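Local structure of putative nucleoside-diphosphate-sugar epimerase (Staphylococcus aureus subsp. aureus, 3E48) at residues Thr14-Gln19 with Arg179-Ile184; Met1-Thr6 with Asn23-Phe28. The protein is of unconfirmed function but has an NAD(P)H-binding Rossmann fold and probably acts on nucleotide-linked sugars or related substrates. All blocks are in the same frame, centred on the assembly; numbering follows the deposited sequence.

Contact 1: Thr14-Gln19 with Arg179-Ile184; sequences THITNQ and RGVIAI
Q19 reaches from helix 11-22 onto helix 174-186 and can be followed atom by atom. Its CB rests against I182, with CG1 of that residue 3.8 Å from CB. CG stands beside the backbone N (chi1 -76°) and the chain runs on extended, which carries the amide across the helix interface to R179. There CD lies 3.9 Å from R179 CG. OE1 ends 3.2 Å from R179 CA and also faces I182 CG1; although R179 N is close, the angle is too poor for a hydrogen bond. NE2 is the end that is gripped, donating to the carbonyl O of N175 one turn earlier in the same helix, a bond that fixes the rotation of the amide. The aliphatic part of R179 thus lies against the amide, while its guanidinium, its plane turned 62° from that of the amide, leads off to a salt bridge with D268.

The rest of the contact is apolar. I16 CG2 meets I182 CD1 at 3.9 Å as the two side chains pass in opposite directions, and the same CD1 lies 3.5 Å from I16 O. The I16 and V181 side chains cross at nearly a right angle, with I16 CD1 4.0 Å from V181 CG1. These three residues are buried, and no hydrogen bond joins the two segments directly.

The axes of the two segments approach to 9.4 Å and cross at -49°; I16 also touches L5 of strand 3-6. Such side-by-side helices covering one face of the mainly parallel sheet are characteristic of the three-layered Rossmann fold; here they bring together segments 160 residues apart at their closest ends.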
ATOM      1  N   THR B  14     -21.414  14.529   3.128  1.00  8.43           N
ATOM      2  CA  THR B  14     -22.667  15.272   3.075  1.00  8.83           C
ATOM      3  C   THR B  14     -23.513  14.755   1.912  1.00  8.29           C
ATOM      4  O   THR B  14     -24.725  14.556   2.054  1.00  7.86           O
ATOM      5  CB  THR B  14     -22.391  16.790   2.937  1.00  8.57           C
ATOM      6  OG1 THR B  14     -21.742  17.256   4.126  1.00  8.28           O
ATOM      7  CG2 THR B  14     -23.679  17.563   2.747  1.00 11.81           C
ATOM      8  N   HIS B  15     -22.871  14.525   0.767  1.00  5.55           N
ATOM      9  CA  HIS B  15     -23.567  13.991  -0.403  1.00  8.02           C
ATOM     10  C   HIS B  15     -24.190  12.642  -0.065  1.00 10.28           C
ATOM     11  O   HIS B  15     -25.377  12.412  -0.307  1.00 10.91           O
ATOM     12  CB  HIS B  15     -22.591  13.804  -1.572  1.00 10.05           C
ATOM     13  CG  HIS B  15     -22.301  15.064  -2.324  1.00 10.80           C
ATOM     14  ND1 HIS B  15     -23.156  15.577  -3.275  1.00 13.63           N
ATOM     15  CD2 HIS B  15     -21.260  15.926  -2.249  1.00 12.41           C
ATOM     16  CE1 HIS B  15     -22.655  16.701  -3.754  1.00 19.22           C
ATOM     17  NE2 HIS B  15     -21.504  16.936  -3.148  1.00 15.98           N
ATOM     18  N   ILE B  16     -23.379  11.750   0.497  1.00  5.23           N
ATOM     19  CA  ILE B  16     -23.852  10.418   0.853  1.00  8.45           C
ATOM     20  C   ILE B  16     -24.991  10.446   1.867  1.00  9.54           C
ATOM     21  O   ILE B  16     -25.965   9.706   1.727  1.00  9.76           O
ATOM     22  CB  ILE B  16     -22.710   9.547   1.416  1.00  6.09           C
ATOM     23  CG1 ILE B  16     -21.610   9.394   0.357  1.00  6.06           C
ATOM     24  CG2 ILE B  16     -23.250   8.179   1.817  1.00  9.34           C
ATOM     25  CD1 ILE B  16     -20.379   8.640   0.849  1.00  9.73           C
ATOM     26  N   THR B  17     -24.870  11.298   2.881  1.00  9.01           N
ATOM     27  CA  THR B  17     -25.904  11.390   3.906  1.00  7.22           C
ATOM     28  C   THR B  17     -27.217  11.936   3.351  1.00  7.88           C
ATOM     29  O   THR B  17     -28.283  11.399   3.643  1.00  7.90           O
ATOM     30  CB  THR B  17     -25.462  12.276   5.085  1.00  6.95           C
ATOM     31  OG1 THR B  17     -24.239  11.773   5.638  1.00  7.99           O
ATOM     32  CG2 THR B  17     -26.538  12.276   6.175  1.00  9.17           C
ATOM     33  N   ASN B  18     -27.153  13.004   2.562  1.00  8.14           N
ATOM     34  CA  ASN B  18     -28.383  13.551   1.997  1.00  6.62           C
ATOM     35  C   ASN B  18     -29.035  12.546   1.054  1.00  8.93           C
ATOM     36  O   ASN B  18     -30.261  12.433   1.009  1.00 10.95           O
ATOM     37  CB  ASN B  18     -28.126  14.870   1.262  1.00  8.28           C
ATOM     38  CG  ASN B  18     -27.840  16.021   2.216  1.00 10.60           C
ATOM     39  OD1 ASN B  18     -28.505  16.167   3.245  1.00 12.83           O
ATOM     40  ND2 ASN B  18     -26.864  16.848   1.875  1.00 12.16           N
ATOM     41  N   GLN B  19     -28.224  11.812   0.302  1.00 10.21           N
ATOM     42  CA  GLN B  19     -28.779  10.820  -0.606  1.00 11.59           C
ATOM     43  C   GLN B  19     -29.384   9.660   0.189  1.00 11.09           C
ATOM     44  O   GLN B  19     -30.402   9.101  -0.208  1.00 10.42           O
ATOM     45  CB  GLN B  19     -27.706  10.317  -1.586  1.00  9.42           C
ATOM     46  CG  GLN B  19     -27.388  11.308  -2.710  1.00 11.98           C
ATOM     47  CD  GLN B  19     -26.393  10.763  -3.732  1.00 10.32           C
ATOM     48  OE1 GLN B  19     -26.352   9.561  -3.987  1.00 10.89           O
ATOM     49  NE2 GLN B  19     -25.601  11.656  -4.333  1.00  8.35           N
ATOM     50  N   ARG B 179     -23.604   8.479  -5.389  1.00  6.41           N
ATOM     51  CA  ARG B 179     -24.646   7.616  -5.946  1.00 10.51           C
ATOM     52  C   ARG B 179     -24.169   6.167  -6.009  1.00  9.30           C
ATOM     53  O   ARG B 179     -24.930   5.238  -5.728  1.00  7.02           O
ATOM     54  CB  ARG B 179     -25.068   8.094  -7.340  1.00  9.19           C
ATOM     55  CG  ARG B 179     -25.737   9.467  -7.348  1.00  9.71           C
ATOM     56  CD  ARG B 179     -25.965   9.950  -8.772  1.00 18.05           C
ATOM     57  NE  ARG B 179     -26.933   9.123  -9.488  1.00 19.31           N
ATOM     58  CZ  ARG B 179     -27.114   9.161 -10.805  1.00 22.46           C
ATOM     59  NH1 ARG B 179     -26.389   9.983 -11.554  1.00 22.33           N
ATOM     60  NH2 ARG B 179     -28.020   8.383 -11.373  1.00 18.52           N
ATOM     61  N   GLY B 180     -22.906   5.976  -6.375  1.00  5.91           N
ATOM     62  CA  GLY B 180     -22.361   4.631  -6.446  1.00  7.44           C
ATOM     63  C   GLY B 180     -22.281   3.996  -5.068  1.00  7.84           C
ATOM     64  O   GLY B 180     -22.599   2.818  -4.899  1.00  7.55           O
ATOM     65  N   VAL B 181     -21.852   4.774  -4.077  1.00  6.29           N
ATOM     66  CA  VAL B 181     -21.738   4.269  -2.716  1.00  7.54           C
ATOM     67  C   VAL B 181     -23.118   3.894  -2.163  1.00  6.78           C
ATOM     68  O   VAL B 181     -23.274   2.852  -1.529  1.00  7.67           O
ATOM     69  CB  VAL B 181     -21.050   5.313  -1.797  1.00  6.33           C
ATOM     70  CG1 VAL B 181     -21.089   4.859  -0.347  1.00  7.42           C
ATOM     71  CG2 VAL B 181     -19.598   5.508  -2.236  1.00  8.26           C
ATOM     72  N   ILE B 182     -24.112   4.743  -2.420  1.00  6.98           N
ATOM     73  CA  ILE B 182     -25.483   4.497  -1.971  1.00  8.55           C
ATOM     74  C   ILE B 182     -26.017   3.213  -2.609  1.00  7.10           C
ATOM     75  O   ILE B 182     -26.662   2.397  -1.947  1.00  8.69           O
ATOM     76  CB  ILE B 182     -26.411   5.679  -2.352  1.00  8.15           C
ATOM     77  CG1 ILE B 182     -26.095   6.898  -1.471  1.00 10.98           C
ATOM     78  CG2 ILE B 182     -27.878   5.268  -2.236  1.00  8.27           C
ATOM     79  CD1 ILE B 182     -26.416   6.719   0.004  1.00 14.28           C
ATOM     80  N   ALA B 183     -25.735   3.029  -3.895  1.00  6.07           N
ATOM     81  CA  ALA B 183     -26.193   1.837  -4.600  1.00  9.91           C
ATOM     82  C   ALA B 183     -25.600   0.587  -3.959  1.00 12.15           C
ATOM     83  O   ALA B 183     -26.270  -0.440  -3.844  1.00  9.09           O
ATOM     84  CB  ALA B 183     -25.800   1.908  -6.075  1.00  9.01           C
ATOM     85  N   ILE B 184     -24.340   0.675  -3.540  1.00  8.09           N
ATOM     86  CA  ILE B 184     -23.686  -0.459  -2.900  1.00  7.72           C
ATOM     87  C   ILE B 184     -24.337  -0.737  -1.547  1.00  8.43           C
ATOM     88  O   ILE B 184     -24.679  -1.878  -1.238  1.00 11.55           O
ATOM     89  CB  ILE B 184     -22.184  -0.189  -2.696  1.00  6.85           C
ATOM     90  CG1 ILE B 184     -21.508  -0.045  -4.064  1.00  7.97           C
ATOM     91  CG2 ILE B 184     -21.548  -1.318  -1.886  1.00  8.86           C
ATOM     92  CD1 ILE B 184     -20.043   0.335  -3.998  1.00 11.94           C
TER

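Contact 2: Met1-Thr6 with Asn23-Phe28; sequences MNIMLT and NHIDHF
I3 and F28 form a parallel beta bridge with their CA atoms 5.0 Å apart, tied by the bond from I3 N to H27 O (2.9 Å, N-H...O angle 160°). Beside this bond, a water donates to both M1 O and D26 O, bridging the two segments where these oxygens are 4.4 Å apart.

The H27 side chain lies against the N-terminal residues. Its CB comes within 3.2 Å of M1 O and 3.6 Å of N2 OD1, and the N2 amide stands almost perpendicular to the imidazole, 87° between planes. The water lies at the ring's edge and in its plane, while D26 OD2, from the same segment as the ring, is 3.0 Å above the ring plane and offset toward the rim.

Towards the interior the contact turns apolar. The F28 ring is carried toward strand 3-6 by a chi1 of -156°, which places CG roughly opposite the backbone N; its CZ then reaches L5 CB at 3.9 Å and its CE2 approaches I3 CG2. I3 divides its branches between two partners: CG2 serves F28, whereas the extended CG1 arm ends in CD1, 3.8 Å from I25 CG2, where the I3 and I25 side chains cross at nearly a right angle. I25 and F28 both also touch A20, so helix 11-22 closes over this patch.

H24, with positive phi, is the C-prime residue of a Schellman motif that ends the helix and turns the chain back towards the sheet. Strand 3-6, helix 11-22 and strand 28-32 thereby make a beta-alpha-beta crossover, the opening unit of the Rossmann nucleotide-binding fold.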
HETATM    1  N   MSE B   1     -30.479  -3.893  10.274  1.00 23.33           N
HETATM    2  CA  MSE B   1     -29.045  -3.730   9.896  1.00 23.41           C
HETATM    3  C   MSE B   1     -28.633  -2.279  10.122  1.00 10.82           C
HETATM    4  O   MSE B   1     -29.026  -1.382   9.374  1.00 13.54           O
HETATM    5  CB  MSE B   1     -28.849  -4.117   8.428  1.00 31.09           C
HETATM    6  CG  MSE B   1     -27.415  -4.453   8.045  1.00 38.54           C
HETATM    7 SE   MSE B   1     -26.292  -2.908   7.757  1.00 57.23          SE
HETATM    8  CE  MSE B   1     -26.729  -2.606   5.895  1.00 38.89           C
ATOM      9  N   ASN B   2     -27.840  -2.057  11.162  1.00 11.10           N
ATOM     10  CA  ASN B   2     -27.390  -0.719  11.499  1.00  6.39           C
ATOM     11  C   ASN B   2     -26.174  -0.292  10.701  1.00  6.83           C
ATOM     12  O   ASN B   2     -25.124  -0.936  10.744  1.00  9.59           O
ATOM     13  CB  ASN B   2     -27.111  -0.640  12.997  1.00  8.07           C
ATOM     14  CG  ASN B   2     -28.348  -0.943  13.818  1.00  9.40           C
ATOM     15  OD1 ASN B   2     -29.376  -0.276  13.673  1.00  9.50           O
ATOM     16  ND2 ASN B   2     -28.264  -1.956  14.667  1.00  9.47           N
ATOM     17  N   ILE B   3     -26.340   0.813   9.980  1.00  6.87           N
ATOM     18  CA  ILE B   3     -25.299   1.374   9.130  1.00  8.51           C
ATOM     19  C   ILE B   3     -24.728   2.636   9.756  1.00  9.83           C
ATOM     20  O   ILE B   3     -25.465   3.478  10.266  1.00  9.27           O
ATOM     21  CB  ILE B   3     -25.859   1.756   7.748  1.00 12.99           C
ATOM     22  CG1 ILE B   3     -26.591   0.569   7.127  1.00 17.10           C
ATOM     23  CG2 ILE B   3     -24.727   2.212   6.840  1.00 15.90           C
ATOM     24  CD1 ILE B   3     -27.367   0.930   5.878  1.00 26.07           C
HETATM   25  N   MSE B   4     -23.408   2.760   9.698  1.00  8.82           N
HETATM   26  CA  MSE B   4     -22.715   3.915  10.248  1.00  6.88           C
HETATM   27  C   MSE B   4     -21.805   4.536   9.191  1.00  8.15           C
HETATM   28  O   MSE B   4     -20.959   3.852   8.621  1.00  8.02           O
HETATM   29  CB  MSE B   4     -21.881   3.484  11.457  1.00 10.15           C
HETATM   30  CG  MSE B   4     -20.665   4.344  11.722  1.00 20.18           C
HETATM   31 SE   MSE B   4     -21.109   6.074  12.447  1.00 33.67          SE
HETATM   32  CE  MSE B   4     -21.902   5.463  14.088  1.00 36.16           C
ATOM     33  N   LEU B   5     -21.994   5.824   8.922  1.00  5.85           N
ATOM     34  CA  LEU B   5     -21.165   6.544   7.960  1.00  4.71           C
ATOM     35  C   LEU B   5     -20.255   7.486   8.745  1.00  6.41           C
ATOM     36  O   LEU B   5     -20.746   8.377   9.443  1.00  7.76           O
ATOM     37  CB  LEU B   5     -22.035   7.374   7.010  1.00  5.84           C
ATOM     38  CG  LEU B   5     -21.251   8.300   6.056  1.00  9.44           C
ATOM     39  CD1 LEU B   5     -20.427   7.456   5.089  1.00  5.91           C
ATOM     40  CD2 LEU B   5     -22.216   9.199   5.281  1.00  8.70           C
ATOM     41  N   THR B   6     -18.941   7.294   8.658  1.00  6.70           N
ATOM     42  CA  THR B   6     -18.030   8.184   9.380  1.00  5.93           C
ATOM     43  C   THR B   6     -17.650   9.367   8.494  1.00 10.55           C
ATOM     44  O   THR B   6     -17.659   9.256   7.268  1.00 11.42           O
ATOM     45  CB  THR B   6     -16.729   7.456   9.837  1.00  9.88           C
ATOM     46  OG1 THR B   6     -15.948   7.097   8.691  1.00 11.67           O
ATOM     47  CG2 THR B   6     -17.067   6.199  10.637  1.00 12.62           C
ATOM     48  N   ASN B  23     -33.227   8.469  -0.040  1.00 13.86           N
ATOM     49  CA  ASN B  23     -33.562   7.080  -0.355  1.00 14.49           C
ATOM     50  C   ASN B  23     -34.223   6.363   0.816  1.00 12.81           C
ATOM     51  O   ASN B  23     -34.461   5.157   0.764  1.00 16.10           O
ATOM     52  CB  ASN B  23     -32.314   6.301  -0.782  1.00 18.67           C
ATOM     53  CG  ASN B  23     -31.871   6.640  -2.193  1.00 18.68           C
ATOM     54  OD1 ASN B  23     -31.220   7.660  -2.431  1.00 19.57           O
ATOM     55  ND2 ASN B  23     -32.241   5.786  -3.142  1.00 18.54           N
ATOM     56  N   HIS B  24     -34.502   7.118   1.872  1.00 14.43           N
ATOM     57  CA  HIS B  24     -35.149   6.588   3.067  1.00 18.31           C
ATOM     58  C   HIS B  24     -34.436   5.364   3.651  1.00 21.47           C
ATOM     59  O   HIS B  24     -35.072   4.368   4.003  1.00 18.60           O
ATOM     60  CB  HIS B  24     -36.609   6.252   2.738  1.00 15.98           C
ATOM     61  CG  HIS B  24     -37.347   7.369   2.060  1.00 18.95           C
ATOM     62  ND1 HIS B  24     -37.508   8.613   2.633  1.00 23.18           N
ATOM     63  CD2 HIS B  24     -37.960   7.432   0.853  1.00 18.97           C
ATOM     64  CE1 HIS B  24     -38.186   9.394   1.810  1.00 15.60           C
ATOM     65  NE2 HIS B  24     -38.472   8.701   0.723  1.00 20.83           N
ATOM     66  N   ILE B  25     -33.110   5.433   3.756  1.00 20.91           N
ATOM     67  CA  ILE B  25     -32.354   4.321   4.318  1.00 15.31           C
ATOM     68  C   ILE B  25     -32.505   4.378   5.835  1.00 13.34           C
ATOM     69  O   ILE B  25     -32.113   5.352   6.473  1.00 15.72           O
ATOM     70  CB  ILE B  25     -30.862   4.398   3.927  1.00 14.36           C
ATOM     71  CG1 ILE B  25     -30.734   4.392   2.397  1.00 17.31           C
ATOM     72  CG2 ILE B  25     -30.110   3.209   4.512  1.00 11.12           C
ATOM     73  CD1 ILE B  25     -29.312   4.538   1.884  1.00 15.42           C
ATOM     74  N   ASP B  26     -33.096   3.336   6.411  1.00 18.54           N
ATOM     75  CA  ASP B  26     -33.310   3.308   7.850  1.00 19.32           C
ATOM     76  C   ASP B  26     -32.104   2.743   8.595  1.00 12.05           C
ATOM     77  O   ASP B  26     -31.220   2.123   7.998  1.00 15.44           O
ATOM     78  CB  ASP B  26     -34.564   2.488   8.177  1.00 31.56           C
ATOM     79  CG  ASP B  26     -35.131   2.807   9.547  1.00 33.16           C
ATOM     80  OD1 ASP B  26     -35.282   4.007   9.863  1.00 40.06           O
ATOM     81  OD2 ASP B  26     -35.436   1.863  10.303  1.00 46.16           O
ATOM     82  N   HIS B  27     -32.078   2.972   9.904  1.00  9.89           N
ATOM     83  CA  HIS B  27     -30.994   2.494  10.762  1.00  9.16           C
ATOM     84  C   HIS B  27     -29.679   3.167  10.371  1.00  9.30           C
ATOM     85  O   HIS B  27     -28.602   2.593  10.545  1.00  9.32           O
ATOM     86  CB  HIS B  27     -30.842   0.977  10.625  1.00 11.79           C
ATOM     87  CG  HIS B  27     -32.139   0.230  10.674  1.00 17.31           C
ATOM     88  ND1 HIS B  27     -32.988   0.282  11.757  1.00 19.50           N
ATOM     89  CD2 HIS B  27     -32.723  -0.598   9.776  1.00 24.88           C
ATOM     90  CE1 HIS B  27     -34.040  -0.485  11.526  1.00 20.97           C
ATOM     91  NE2 HIS B  27     -33.904  -1.030  10.332  1.00 24.94           N
ATOM     92  N   PHE B  28     -29.776   4.389   9.859  1.00  9.29           N
ATOM     93  CA  PHE B  28     -28.604   5.137   9.419  1.00  9.16           C
ATOM     94  C   PHE B  28     -28.033   6.017  10.525  1.00 10.38           C
ATOM     95  O   PHE B  28     -28.725   6.876  11.080  1.00 11.29           O
ATOM     96  CB  PHE B  28     -28.969   5.991   8.204  1.00  9.48           C
ATOM     97  CG  PHE B  28     -27.802   6.335   7.328  1.00  8.63           C
ATOM     98  CD1 PHE B  28     -27.061   7.491   7.547  1.00 12.75           C
ATOM     99  CD2 PHE B  28     -27.446   5.499   6.276  1.00 11.83           C
ATOM    100  CE1 PHE B  28     -25.981   7.814   6.727  1.00 10.44           C
ATOM    101  CE2 PHE B  28     -26.367   5.807   5.450  1.00 14.66           C
ATOM    102  CZ  PHE B  28     -25.633   6.970   5.678  1.00 13.37           C
TER
HETATM  103  O   HOH W   1     -30.290  -0.381   6.914  1.00 25.54           O

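How the contacts relate
Contact 1 uses helix 11-22 itself, contact 2 the strand before it and the loop after it; their centres are 11 Å apart and their segments alternate along the chain. Contact 1 is the more buried, a helix-helix interface without direct hydrogen bonds; contact 2 runs from buried strand residues out to exposed H27 and D26, and it adds a backbone bond and a water bridge to its apolar part. They meet through L5, whose CD2 lies 3.3 Å from T17 OG1 and 3.8 Å from I16 CG2, and through I182 CD1, 4.1 Å from I25 CD1. Contact 1 therefore joins helices on the sheet, while contact 2 pairs the strand region itself, continuing the same apolar layer to its rim.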